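Local coordinates for protein N-acetylglucosamine 2-epimerase (PDB 3GT5) that probably catalyses the epimerisation of a sugar at C2, as an isomerase of the N-acylglucosamine 2-epimerase family with an (alpha/alpha)6-barrel fold, at residues A[250-255]-A[376-381]; A[9-14]-A[384-389]; A[13-18]-A[66-71]. One frame throughout, in Å; residues are numbered along the deposited sequence.

Contact 1: residues A[250-255]-A[376-381]; sequences QTEWAK and DYHTMG
Glu252 reaches from helix 247-263 toward Tyr377 and His378, at the first turn of helix 377-387, with only side-chain ends bridging the interval. The nearest CA atoms, those of Glu252 and His378, are 10.1 Å apart, and the two segments bury just 67 Å² between them. An extended Glu252 chain (chi1 -175°, chi2 161°) spans the distance: OE1 comes to the edge of the His378 imidazole, near its plane, 4.2 Å from CE1. The second carboxylate oxygen, Glu252 OE2, ends 4.3 Å from Tyr377 OH, too far for a hydrogen bond. Packing is tighter on the 376-381 side itself, where Tyr377 CE2 sits 3.5 Å above the His378 ring plane, over its centre, and covers one face. Gly381 marks the looser, wetter flank: a water accepts from Lys255 NZ at 2.8 Å and donates weakly to Gly381 O at 3.2 Å. The polar ends find their stronger partners on other helices. Glu314 receives the hydrogen bond of His378 ND1 on one carboxylate oxygen and a salt bridge from Lys255 on the other, while Tyr377 OH bonds to Glu180. With no direct hydrogen bond across and the centre about 6 Å from that of the chain, the chemistry is that of a buried polar cluster knit together through Glu314 and water, consistent with the lining of the central pocket of an (alpha/alpha)6 barrel.

Contact 2: residues A[9-14]-A[384-389]; sequences DFLRTH and HEVLNV
Leu11 holds CG anti to its carbonyl carbon (chi1 -60°), as does Leu387, while Val386 sets CG1 anti to the backbone N (chi1 -177°); these torsions bring the branches of all three residues into one apolar seam. The seam lies in the (alpha/alpha)6 barrel expected of this family and joins the first helix of the chain, 8-22, to the last, 377-387, so that residues about 375 positions apart close the ring. The backbones come near as well, with the CA atoms of Leu11 and Leu387 7.2 Å apart. Leu11 uses two levels of its side chain. Its CD1 meets Val386 CG1 at 3.6 Å, the side chains crossing at about a right angle, and nearer the backbone Leu11 CB lies 4.0 Å from Leu387 CD2. Tyr335 of helix 329-346 touches both Leu11 and Val386, so the buried end is covered by a third helix. At the other, partly exposed margin stands Arg12, which lends its aliphatic part to the seam and sends its guanidinium, past a bend at chi3, to a hydrogen bond with Gln67 on helix 51-68. The second branch of Leu387 serves this margin, again with the side chains at about a right angle: Leu387 CD1 packs 4.1 Å from Arg12 CG.

Contact 3: residues A[13-18]-A[66-71]; sequences THISDT and LQFGTA
Phe68 reaches Ile15 and Ser16 of helix 8-22 from the end of helix 51-68. The ring is placed by a first torsion that leaves CG anti to the carbonyl carbon (chi1 -61°) and directs it toward the neighbouring helix. Against it Ile15 offers its methyl branch: CG2, anti to the backbone N, lies in the plane of the ring at its edge, 3.9 Å from Phe68 CE2. Because CG2 lies in the ring plane, this is an edge contact with a single methyl and not a covering of the ring face; the side chains themselves cross obliquely. Covering a face falls to the preceding residue, since Gln67 CG stands 3.6 Å above the Phe68 ring plane, over its centre. Ser16, one position along, comes to the ring obliquely, nearest CZ. As modelled, Ser16 OG is 2.9 Å from Phe68 CZ, but Ser16 was deposited in two conformers, so this short approach is doubtful and carries little weight; in this conformer OG makes a weak hydrogen bond to Arg12 O within its own helix. Ile15 also faces helix 377-387, where it touches Cys383 and His384, which places the residue between two helices of the barrel. Phe68 itself is the last helical residue before Gly69, whose positive phi (75°) turns the chain out of the helix. The segments bury 139 Å² together, and no hydrogen bond passes between them. The chemistry is therefore that of a small apolar edge contact at a partly buried margin: the two segments meet by van der Waals contact, while the polar link between their helices is made next door, by the hydrogen bond of Arg12 to Gln67.

Contact 1 is the core member, near the middle of the chain, while contacts 2 and 3 lie about 17 and 19 Å out, between centres. Helix 377-387 serves contact 1 with its first turn and contact 2 with its last, and helix 8-22 is common to contacts 2 and 3, which share Thr13 and His14. The chemistry changes accordingly, from carboxylates, imidazole and water inside to mainly aliphatic and aromatic groups farther out. Met380 SD packs 3.7 Å from Thr18 CG2, linking contacts 1 and 3. Contacts 2 and 3 are joined by a probable hydrogen bond, Arg12 NH1 to Gln67 OE1 at 2.6 Å, and by packing of Ile15 on Leu387. Contact 2 is buried; contact 3 is only partly so.

Contact 1: residues A[250-255]-A[376-381]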
# COMPACT_ATOMS: atom_id res chain seq x y z
N GLN A 250 2.20 -10.72 3.32
CA GLN A 250 3.43 -11.50 3.33
C GLN A 250 4.21 -11.17 2.05
O GLN A 250 5.44 -10.99 2.08
CB GLN A 250 3.17 -13.01 3.45
CG GLN A 250 2.11 -13.38 4.46
CD GLN A 250 2.38 -12.85 5.84
OE1 GLN A 250 3.50 -12.98 6.34
NE2 GLN A 250 1.34 -12.33 6.50
N THR A 251 3.49 -11.15 0.92
CA THR A 251 4.13 -10.86 -0.36
C THR A 251 4.55 -9.40 -0.45
O THR A 251 5.62 -9.09 -1.01
CB THR A 251 3.29 -11.30 -1.55
OG1 THR A 251 2.08 -10.52 -1.62
CG2 THR A 251 2.99 -12.84 -1.41
N GLU A 252 3.74 -8.50 0.09
CA GLU A 252 4.11 -7.08 0.15
C GLU A 252 5.39 -6.90 0.93
O GLU A 252 6.26 -6.12 0.52
CB GLU A 252 2.99 -6.27 0.77
CG GLU A 252 3.20 -4.77 0.77
CD GLU A 252 1.91 -3.95 0.97
OE1 GLU A 252 0.77 -4.51 1.17
OE2 GLU A 252 2.00 -2.70 0.94
N TRP A 253 5.53 -7.59 2.06
CA TRP A 253 6.81 -7.54 2.79
C TRP A 253 7.97 -8.12 1.96
O TRP A 253 9.10 -7.60 2.00
CB TRP A 253 6.70 -8.28 4.12
CG TRP A 253 6.28 -7.43 5.25
CD1 TRP A 253 5.12 -7.51 5.97
CD2 TRP A 253 7.02 -6.34 5.80
NE1 TRP A 253 5.09 -6.53 6.93
CE2 TRP A 253 6.25 -5.81 6.87
CE3 TRP A 253 8.26 -5.75 5.49
CZ2 TRP A 253 6.67 -4.70 7.64
CZ3 TRP A 253 8.68 -4.65 6.27
CH2 TRP A 253 7.90 -4.16 7.33
N ALA A 254 7.73 -9.21 1.24
CA ALA A 254 8.75 -9.79 0.39
C ALA A 254 9.26 -8.74 -0.61
O ALA A 254 10.49 -8.61 -0.82
CB ALA A 254 8.26 -11.03 -0.34
N LYS A 255 8.35 -7.98 -1.19
CA LYS A 255 8.69 -6.88 -2.09
C LYS A 255 9.52 -5.80 -1.38
O LYS A 255 10.56 -5.35 -1.89
CB LYS A 255 7.42 -6.30 -2.68
CG LYS A 255 7.62 -5.18 -3.74
CD LYS A 255 6.40 -4.29 -3.93
CE LYS A 255 6.16 -3.39 -2.75
NZ LYS A 255 4.86 -2.79 -2.83
N ASP A 376 -6.16 2.58 -6.99
CA ASP A 376 -5.23 1.77 -7.80
C ASP A 376 -3.74 2.15 -7.63
O ASP A 376 -2.89 1.87 -8.50
CB ASP A 376 -5.68 1.74 -9.28
CG ASP A 376 -6.87 0.81 -9.49
OD1 ASP A 376 -6.66 -0.35 -9.91
OD2 ASP A 376 -8.00 1.23 -9.21
N TYR A 377 -3.42 2.80 -6.53
CA TYR A 377 -2.05 2.91 -6.03
C TYR A 377 -1.40 1.53 -5.96
O TYR A 377 -0.26 1.36 -6.39
CB TYR A 377 -2.01 3.68 -4.66
CG TYR A 377 -1.10 3.04 -3.60
CD1 TYR A 377 0.25 3.41 -3.47
CD2 TYR A 377 -1.59 2.09 -2.77
CE1 TYR A 377 1.07 2.84 -2.47
CE2 TYR A 377 -0.81 1.50 -1.79
CZ TYR A 377 0.50 1.85 -1.65
OH TYR A 377 1.19 1.20 -0.66
N HIS A 378 -2.11 0.49 -5.50
CA HIS A 378 -1.50 -0.81 -5.42
C HIS A 378 -1.23 -1.41 -6.80
O HIS A 378 -0.20 -2.09 -6.96
CB HIS A 378 -2.38 -1.84 -4.69
CG HIS A 378 -2.40 -1.72 -3.21
ND1 HIS A 378 -1.37 -2.16 -2.41
CD2 HIS A 378 -3.35 -1.25 -2.37
CE1 HIS A 378 -1.69 -1.99 -1.14
NE2 HIS A 378 -2.89 -1.43 -1.09
N THR A 379 -2.13 -1.22 -7.77
CA THR A 379 -1.96 -1.90 -9.05
C THR A 379 -0.96 -1.16 -9.95
O THR A 379 -0.05 -1.77 -10.53
CB THR A 379 -3.31 -2.11 -9.73
OG1 THR A 379 -3.91 -0.83 -10.01
CG2 THR A 379 -4.20 -2.87 -8.79
N MET A 380 -1.13 0.14 -10.08
CA MET A 380 -0.14 0.96 -10.78
C MET A 380 1.21 0.95 -10.10
O MET A 380 2.25 0.85 -10.77
CB MET A 380 -0.63 2.40 -10.94
CG MET A 380 -1.78 2.61 -11.99
SD MET A 380 -2.28 4.36 -12.32
CE MET A 380 -3.11 4.71 -10.74
N GLY A 381 1.22 1.01 -8.78
CA GLY A 381 2.47 0.86 -8.00
C GLY A 381 3.24 -0.43 -8.25
O GLY A 381 4.47 -0.42 -8.32
O HOH W 1 4.75 -1.91 -5.48

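Contact 2: residues A[9-14]-A[384-389]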
# COMPACT_ATOMS: atom_id res chain seq x y z
N ASP A 9 6.30 -2.51 -22.42
CA ASP A 9 5.18 -2.14 -23.27
C ASP A 9 3.85 -2.45 -22.56
O ASP A 9 2.98 -1.61 -22.46
CB ASP A 9 5.27 -2.94 -24.59
CG ASP A 9 4.12 -2.66 -25.56
OD1 ASP A 9 3.78 -1.47 -25.76
OD2 ASP A 9 3.58 -3.64 -26.15
N PHE A 10 3.73 -3.67 -22.07
CA PHE A 10 2.54 -4.08 -21.38
C PHE A 10 2.34 -3.21 -20.13
O PHE A 10 1.25 -2.65 -19.89
CB PHE A 10 2.57 -5.55 -20.98
CG PHE A 10 1.44 -5.90 -20.09
CD1 PHE A 10 0.16 -6.07 -20.64
CD2 PHE A 10 1.61 -5.96 -18.71
CE1 PHE A 10 -0.92 -6.29 -19.84
CE2 PHE A 10 0.53 -6.17 -17.91
CZ PHE A 10 -0.74 -6.33 -18.47
N LEU A 11 3.38 -3.13 -19.31
CA LEU A 11 3.26 -2.42 -18.01
C LEU A 11 2.92 -0.94 -18.17
O LEU A 11 2.05 -0.38 -17.46
CB LEU A 11 4.52 -2.63 -17.15
CG LEU A 11 4.79 -4.11 -16.82
CD1 LEU A 11 6.25 -4.39 -16.42
CD2 LEU A 11 3.84 -4.59 -15.74
N ARG A 12 3.60 -0.27 -19.11
CA ARG A 12 3.33 1.14 -19.35
C ARG A 12 1.93 1.39 -19.88
O ARG A 12 1.25 2.32 -19.45
CB ARG A 12 4.38 1.75 -20.31
CG ARG A 12 5.77 1.94 -19.63
CD ARG A 12 6.89 2.49 -20.60
NE ARG A 12 6.32 3.43 -21.58
CZ ARG A 12 6.38 4.77 -21.57
NH1 ARG A 12 7.03 5.46 -20.63
NH2 ARG A 12 5.77 5.45 -22.56
N THR A 13 1.49 0.52 -20.79
CA THR A 13 0.17 0.63 -21.37
C THR A 13 -0.86 0.41 -20.28
O THR A 13 -1.84 1.10 -20.23
CB THR A 13 -0.06 -0.35 -22.55
OG1 THR A 13 0.97 -0.13 -23.54
CG2 THR A 13 -1.44 -0.14 -23.22
N HIS A 14 -0.62 -0.57 -19.42
CA HIS A 14 -1.57 -0.86 -18.35
C HIS A 14 -1.70 0.30 -17.38
O HIS A 14 -2.82 0.66 -16.98
CB HIS A 14 -1.24 -2.16 -17.62
CG HIS A 14 -2.22 -2.48 -16.55
ND1 HIS A 14 -3.58 -2.62 -16.81
CD2 HIS A 14 -2.09 -2.56 -15.21
CE1 HIS A 14 -4.22 -2.84 -15.67
NE2 HIS A 14 -3.33 -2.83 -14.68
N HIS A 384 4.81 0.02 -11.67
CA HIS A 384 5.98 0.91 -11.58
C HIS A 384 7.15 0.16 -10.96
O HIS A 384 8.30 0.34 -11.39
CB HIS A 384 5.71 2.17 -10.74
CG HIS A 384 4.78 3.16 -11.37
ND1 HIS A 384 5.08 3.86 -12.51
CD2 HIS A 384 3.55 3.60 -10.98
CE1 HIS A 384 4.10 4.70 -12.80
NE2 HIS A 384 3.14 4.54 -11.90
N GLU A 385 6.88 -0.67 -9.96
CA GLU A 385 7.93 -1.44 -9.33
C GLU A 385 8.53 -2.46 -10.32
O GLU A 385 9.74 -2.59 -10.38
CB GLU A 385 7.48 -2.17 -8.05
CG GLU A 385 8.67 -2.70 -7.21
CD GLU A 385 9.71 -1.61 -6.93
OE1 GLU A 385 9.34 -0.51 -6.39
OE2 GLU A 385 10.90 -1.83 -7.32
N VAL A 386 7.70 -3.15 -11.10
CA VAL A 386 8.23 -4.13 -12.05
C VAL A 386 9.05 -3.41 -13.11
O VAL A 386 10.07 -3.97 -13.56
CB VAL A 386 7.15 -4.99 -12.70
CG1 VAL A 386 7.80 -6.04 -13.65
CG2 VAL A 386 6.31 -5.67 -11.60
N LEU A 387 8.67 -2.18 -13.45
CA LEU A 387 9.45 -1.38 -14.40
C LEU A 387 10.88 -1.10 -13.91
O LEU A 387 11.76 -0.85 -14.74
CB LEU A 387 8.77 -0.06 -14.76
CG LEU A 387 7.59 -0.29 -15.74
CD1 LEU A 387 6.68 0.92 -15.81
CD2 LEU A 387 8.07 -0.81 -17.16
N ASN A 388 11.13 -1.15 -12.61
CA ASN A 388 12.49 -1.04 -12.09
C ASN A 388 13.42 -2.23 -12.37
O ASN A 388 14.63 -2.10 -12.18
CB ASN A 388 12.46 -0.81 -10.57
CG ASN A 388 11.99 0.56 -10.18
OD1 ASN A 388 12.12 1.52 -10.95
ND2 ASN A 388 11.43 0.68 -8.97
N VAL A 389 12.89 -3.37 -12.79
CA VAL A 389 13.73 -4.55 -13.02
C VAL A 389 13.64 -5.08 -14.43
O VAL A 389 14.20 -6.12 -14.71
CB VAL A 389 13.42 -5.72 -12.02
CG1 VAL A 389 13.63 -5.26 -10.57
CG2 VAL A 389 11.99 -6.28 -12.21

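Contact 3: residues A[13-18]-A[66-71]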
# COMPACT_ATOMS: atom_id res chain seq x y z
N THR A 13 1.49 0.52 -20.79
CA THR A 13 0.17 0.63 -21.37
C THR A 13 -0.86 0.41 -20.28
O THR A 13 -1.84 1.10 -20.23
CB THR A 13 -0.06 -0.35 -22.55
OG1 THR A 13 0.97 -0.13 -23.54
CG2 THR A 13 -1.44 -0.14 -23.22
N HIS A 14 -0.62 -0.57 -19.42
CA HIS A 14 -1.57 -0.86 -18.35
C HIS A 14 -1.70 0.30 -17.38
O HIS A 14 -2.82 0.66 -16.98
CB HIS A 14 -1.24 -2.16 -17.62
CG HIS A 14 -2.22 -2.48 -16.55
ND1 HIS A 14 -3.58 -2.62 -16.81
CD2 HIS A 14 -2.09 -2.56 -15.21
CE1 HIS A 14 -4.22 -2.84 -15.67
NE2 HIS A 14 -3.33 -2.83 -14.68
N ILE A 15 -0.57 0.89 -17.00
CA ILE A 15 -0.60 2.05 -16.14
C ILE A 15 -1.39 3.21 -16.80
O ILE A 15 -2.23 3.89 -16.20
CB ILE A 15 0.84 2.54 -15.79
CG1 ILE A 15 1.55 1.58 -14.85
CG2 ILE A 15 0.74 3.99 -15.11
CD1 ILE A 15 3.11 1.73 -14.84
N SER A 16 -1.17 3.42 -18.10
CA SER A 16 -1.82 4.49 -18.81
C SER A 16 -3.32 4.22 -18.94
O SER A 16 -4.13 5.14 -18.90
CB SER A 16 -1.16 4.71 -20.18
OG SER A 16 0.14 5.28 -20.00
N ASP A 17 -3.69 2.95 -19.06
CA ASP A 17 -5.13 2.60 -19.09
C ASP A 17 -5.82 2.94 -17.75
O ASP A 17 -6.93 3.50 -17.68
CB ASP A 17 -5.34 1.12 -19.37
CG ASP A 17 -4.91 0.67 -20.78
OD1 ASP A 17 -4.80 1.46 -21.73
OD2 ASP A 17 -4.68 -0.55 -20.93
N THR A 18 -5.15 2.63 -16.65
CA THR A 18 -5.72 2.93 -15.32
C THR A 18 -5.76 4.45 -15.07
O THR A 18 -6.71 4.99 -14.57
CB THR A 18 -4.93 2.19 -14.26
OG1 THR A 18 -4.97 0.79 -14.54
CG2 THR A 18 -5.48 2.51 -12.86
N LEU A 66 6.51 11.01 -13.39
CA LEU A 66 7.89 10.51 -13.52
C LEU A 66 8.04 9.53 -14.69
O LEU A 66 9.07 9.47 -15.35
CB LEU A 66 8.37 9.85 -12.21
CG LEU A 66 8.59 10.81 -11.05
CD1 LEU A 66 9.07 10.04 -9.82
CD2 LEU A 66 9.59 11.97 -11.38
N GLN A 67 6.99 8.78 -14.97
CA GLN A 67 7.04 7.84 -16.07
C GLN A 67 6.79 8.47 -17.42
O GLN A 67 7.49 8.12 -18.39
CB GLN A 67 6.03 6.72 -15.81
CG GLN A 67 6.00 5.62 -16.86
CD GLN A 67 7.34 4.94 -17.11
OE1 GLN A 67 7.77 4.77 -18.28
NE2 GLN A 67 8.03 4.57 -16.06
N PHE A 68 5.81 9.37 -17.50
CA PHE A 68 5.31 9.86 -18.78
C PHE A 68 5.62 11.35 -19.04
O PHE A 68 5.60 11.79 -20.21
CB PHE A 68 3.80 9.62 -18.88
CG PHE A 68 3.42 8.18 -18.82
CD1 PHE A 68 3.76 7.32 -19.86
CD2 PHE A 68 2.74 7.68 -17.73
CE1 PHE A 68 3.43 5.97 -19.81
CE2 PHE A 68 2.41 6.33 -17.68
CZ PHE A 68 2.77 5.48 -18.73
N GLY A 69 5.90 12.14 -18.00
CA GLY A 69 6.12 13.58 -18.14
C GLY A 69 4.93 14.50 -18.39
O GLY A 69 5.09 15.71 -18.63
N THR A 70 3.72 13.98 -18.29
CA THR A 70 2.53 14.74 -18.66
C THR A 70 2.30 15.89 -17.69
O THR A 70 2.14 15.66 -16.50
CB THR A 70 1.33 13.79 -18.63
OG1 THR A 70 1.74 12.52 -19.18
CG2 THR A 70 0.12 14.39 -19.32
N ALA A 71 2.25 17.12 -18.19
CA ALA A 71 2.09 18.31 -17.34
C ALA A 71 0.85 18.32 -16.46
O ALA A 71 0.91 18.80 -15.32
CB ALA A 71 2.11 19.59 -18.20